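Local coordinates for protein 3,6-diketocamphane 1,6-monooxygenase (Pseudomonas putida, PDB 4UWM) that catalyses the FMNH2-dependent Baeyer-Villiger oxygenation of a diketocamphane to a lactone in the breakdown of (-)-camphor, working as a homodimer, at residues A[5-10]-A[360-365]. Numbering follows the deposited sequence. Where two conformers were deposited one is given.
With FMN (flavin mononucleotide), chain C.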
loop_
_atom_site.group_PDB
_atom_site.type_symbol
_atom_site.label_atom_id
_atom_site.label_comp_id
_atom_site.label_asym_id
_atom_site.label_seq_id
_atom_site.Cartn_x
_atom_site.Cartn_y
_atom_site.Cartn_z
ATOM N N THR A 5 6.872 -20.623 15.252
ATOM C CA THR A 5 6.567 -19.369 15.939
ATOM C C THR A 5 6.095 -18.321 14.904
ATOM O O THR A 5 6.700 -18.179 13.838
ATOM C CB THR A 5 7.781 -18.817 16.729
ATOM O OG1 THR A 5 8.268 -19.825 17.619
ATOM C CG2 THR A 5 7.385 -17.597 17.592
ATOM N N GLY A 6 5.007 -17.623 15.229
ATOM C CA GLY A 6 4.509 -16.499 14.420
ATOM C C GLY A 6 4.329 -15.242 15.250
ATOM O O GLY A 6 4.328 -15.294 16.487
ATOM N N LEU A 7 4.210 -14.100 14.572
ATOM C CA LEU A 7 3.941 -12.837 15.244
ATOM C C LEU A 7 2.637 -12.296 14.680
ATOM O O LEU A 7 2.406 -12.395 13.477
ATOM C CB LEU A 7 5.105 -11.874 14.997
ATOM C CG LEU A 7 5.214 -10.588 15.810
ATOM C CD1 LEU A 7 5.503 -10.861 17.295
ATOM C CD2 LEU A 7 6.281 -9.698 15.201
ATOM N N ILE A 8 1.745 -11.822 15.548
ATOM C CA ILE A 8 0.581 -11.084 15.092
ATOM C C ILE A 8 0.653 -9.630 15.597
ATOM O O ILE A 8 0.816 -9.374 16.787
ATOM C CB ILE A 8 -0.780 -11.792 15.336
ATOM C CG1 ILE A 8 -1.930 -10.962 14.716
ATOM C CG2 ILE A 8 -1.027 -12.097 16.812
ATOM C CD1 ILE A 8 -3.220 -11.715 14.509
ATOM N N PHE A 9 0.565 -8.700 14.654
ATOM C CA PHE A 9 0.747 -7.268 14.890
ATOM C C PHE A 9 -0.592 -6.606 14.602
ATOM O O PHE A 9 -0.889 -6.198 13.453
ATOM C CB PHE A 9 1.831 -6.775 13.942
ATOM C CG PHE A 9 2.448 -5.449 14.309
ATOM C CD1 PHE A 9 3.279 -5.320 15.420
ATOM C CD2 PHE A 9 2.268 -4.345 13.480
ATOM C CE1 PHE A 9 3.873 -4.089 15.717
ATOM C CE2 PHE A 9 2.844 -3.127 13.761
ATOM C CZ PHE A 9 3.642 -2.988 14.891
ATOM N N HIS A 10 -1.404 -6.491 15.645
ATOM C CA HIS A 10 -2.733 -5.904 15.509
ATOM C C HIS A 10 -2.865 -4.489 14.944
ATOM O O HIS A 10 -3.761 -4.253 14.129
ATOM C CB HIS A 10 -3.600 -6.097 16.749
ATOM C CG HIS A 10 -4.301 -7.405 16.756
ATOM N ND1 HIS A 10 -3.805 -8.511 17.409
ATOM C CD2 HIS A 10 -5.433 -7.810 16.132
ATOM C CE1 HIS A 10 -4.614 -9.535 17.207
ATOM N NE2 HIS A 10 -5.608 -9.136 16.436
ATOM N N GLN A 360 14.323 -10.330 23.332
ATOM C CA GLN A 360 14.899 -11.490 24.028
ATOM C C GLN A 360 13.842 -12.577 24.194
ATOM O O GLN A 360 14.095 -13.750 23.891
ATOM C CB GLN A 360 15.456 -11.083 25.402
ATOM C CG GLN A 360 16.289 -12.155 26.100
ATOM C CD GLN A 360 17.612 -12.412 25.398
ATOM O OE1 GLN A 360 18.675 -12.043 25.901
ATOM N NE2 GLN A 360 17.551 -13.038 24.226
ATOM N N SER A 361 12.659 -12.178 24.679
ATOM C CA SER A 361 11.500 -13.069 24.811
ATOM C C SER A 361 11.196 -13.796 23.498
ATOM O O SER A 361 11.047 -15.017 23.482
ATOM C CB SER A 361 10.260 -12.293 25.292
ATOM O OG SER A 361 9.093 -13.118 25.336
ATOM N N LEU A 362 11.110 -13.045 22.399
ATOM C CA LEU A 362 10.825 -13.636 21.090
ATOM C C LEU A 362 11.930 -14.591 20.652
ATOM O O LEU A 362 11.631 -15.670 20.118
ATOM C CB LEU A 362 10.552 -12.559 20.018
ATOM C CG LEU A 362 9.285 -11.703 20.163
ATOM C CD1 LEU A 362 9.240 -10.726 18.989
ATOM C CD2 LEU A 362 8.013 -12.547 20.205
ATOM N N GLU A 363 13.194 -14.211 20.887
ATOM C CA GLU A 363 14.293 -15.136 20.629
ATOM C C GLU A 363 14.160 -16.435 21.429
ATOM O O GLU A 363 14.406 -17.512 20.885
ATOM C CB GLU A 363 15.643 -14.487 20.886
ATOM C CG GLU A 363 16.796 -15.303 20.350
ATOM C CD GLU A 363 18.078 -14.522 20.314
ATOM O OE1 GLU A 363 18.339 -13.767 21.274
ATOM O OE2 GLU A 363 18.820 -14.658 19.322
ATOM N N LEU A 364 13.750 -16.340 22.693
ATOM C CA LEU A 364 13.608 -17.522 23.542
ATOM C C LEU A 364 12.497 -18.453 23.057
ATOM O O LEU A 364 12.689 -19.672 22.979
ATOM C CB LEU A 364 13.376 -17.127 25.001
ATOM C CG LEU A 364 14.584 -16.544 25.738
ATOM C CD1 LEU A 364 14.180 -16.112 27.139
ATOM C CD2 LEU A 364 15.748 -17.529 25.776
ATOM N N ILE A 365 11.350 -17.863 22.715
ATOM C CA ILE A 365 10.203 -18.605 22.199
ATOM C C ILE A 365 10.579 -19.334 20.909
ATOM O O ILE A 365 10.369 -20.545 20.784
ATOM C CB ILE A 365 8.990 -17.676 21.976
ATOM C CG1 ILE A 365 8.474 -17.139 23.314
ATOM C CG2 ILE A 365 7.876 -18.393 21.216
ATOM C CD1 ILE A 365 7.771 -15.798 23.216
HETATM N N1 FMN C . -10.158 -10.694 13.080
HETATM C C2 FMN C . -9.151 -10.694 12.159
HETATM O O2 FMN C . -9.427 -10.821 10.947
HETATM N N3 FMN C . -7.855 -10.567 12.499
HETATM C C4 FMN C . -7.461 -10.432 13.771
HETATM O O4 FMN C . -6.244 -10.320 14.030
HETATM C C4A FMN C . -8.493 -10.418 14.846
HETATM N N5 FMN C . -8.175 -10.278 16.153
HETATM C C5A FMN C . -9.129 -10.268 17.118
HETATM C C6 FMN C . -8.764 -10.127 18.459
HETATM C C7 FMN C . -9.731 -10.115 19.465
HETATM C C7M FMN C . -9.315 -9.961 20.907
HETATM C C8 FMN C . -11.169 -10.255 19.093
HETATM C C8M FMN C . -12.254 -10.248 20.134
HETATM C C9 FMN C . -11.535 -10.396 17.758
HETATM C C9A FMN C . -10.574 -10.412 16.749
HETATM N N10 FMN C . -10.942 -10.562 15.386
HETATM C C10 FMN C . -9.910 -10.562 14.410
HETATM C "C1'" FMN C . -12.359 -10.684 14.998
HETATM C "C2'" FMN C . -12.776 -12.136 14.818
HETATM O "O2'" FMN C . -11.796 -12.781 14.005
HETATM C "C3'" FMN C . -14.143 -12.230 14.146
HETATM O "O3'" FMN C . -15.146 -12.321 15.167
HETATM C "C4'" FMN C . -14.203 -13.430 13.197
HETATM O "O4'" FMN C . -13.548 -13.116 11.961
HETATM C "C5'" FMN C . -15.621 -13.916 12.923
HETATM O "O5'" FMN C . -15.840 -14.977 13.843
HETATM P P FMN C . -17.050 -16.020 13.737
HETATM O O1P FMN C . -17.272 -16.314 12.288
HETATM O O2P FMN C . -16.467 -17.169 14.504
HETATM O O3P FMN C . -18.183 -15.301 14.415
#
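Thr5 lays its methyl against the branch methyl of Ile365, with CG2 of Thr5 3.7 Å from CG2 of Ile365. The two belong to a TIM barrel of the bacterial luciferase family: 5-10 lies on the first barrel strand, 4-9, and 360-365 on helix 356-369, packed outside the barrel near the C-terminus. In Thr5 a chi1 of -54° puts OG1 beside the backbone N and leaves CG2 anti to that N, turned to Ile365; the two side chains cross at about a right angle. A second apolar touch lies one helical turn earlier, where CD1 of Leu7 comes to 4.1 Å from CD1 of Leu362. Leu7 gets there with CG anti to its N (chi1 -168°), although its CB does not point at the helix. Thr5, by contrast, points its CB at the helix, and the two segments bury 163 Å² between them, both sides summed. Strand 343-347 fills in beside them, Val346 meeting Leu362 and Leu344 meeting Ile365.

On the other face of the strand Ile8 turns inward, its CD1 3.4 Å from O4 of FMN. The strand thus joins the outer helix to the flavin pocket at its C-terminal end, where His10 follows in the loop. His10 ND1 is hydrogen-bonded to Glu347 OE1, a second-shell contact that probably helps fix the ring's rotation. NE2 of His10 donates to N5 of FMN at 2.8 Å with an N-H...N angle of 153°. An alanine in place of His10 takes away both imidazole nitrogens, which would probably leave flavin N5 without this donor and Glu347 OE1 without its partner. C4A of the flavin lies in the imidazole plane, at the ring edge.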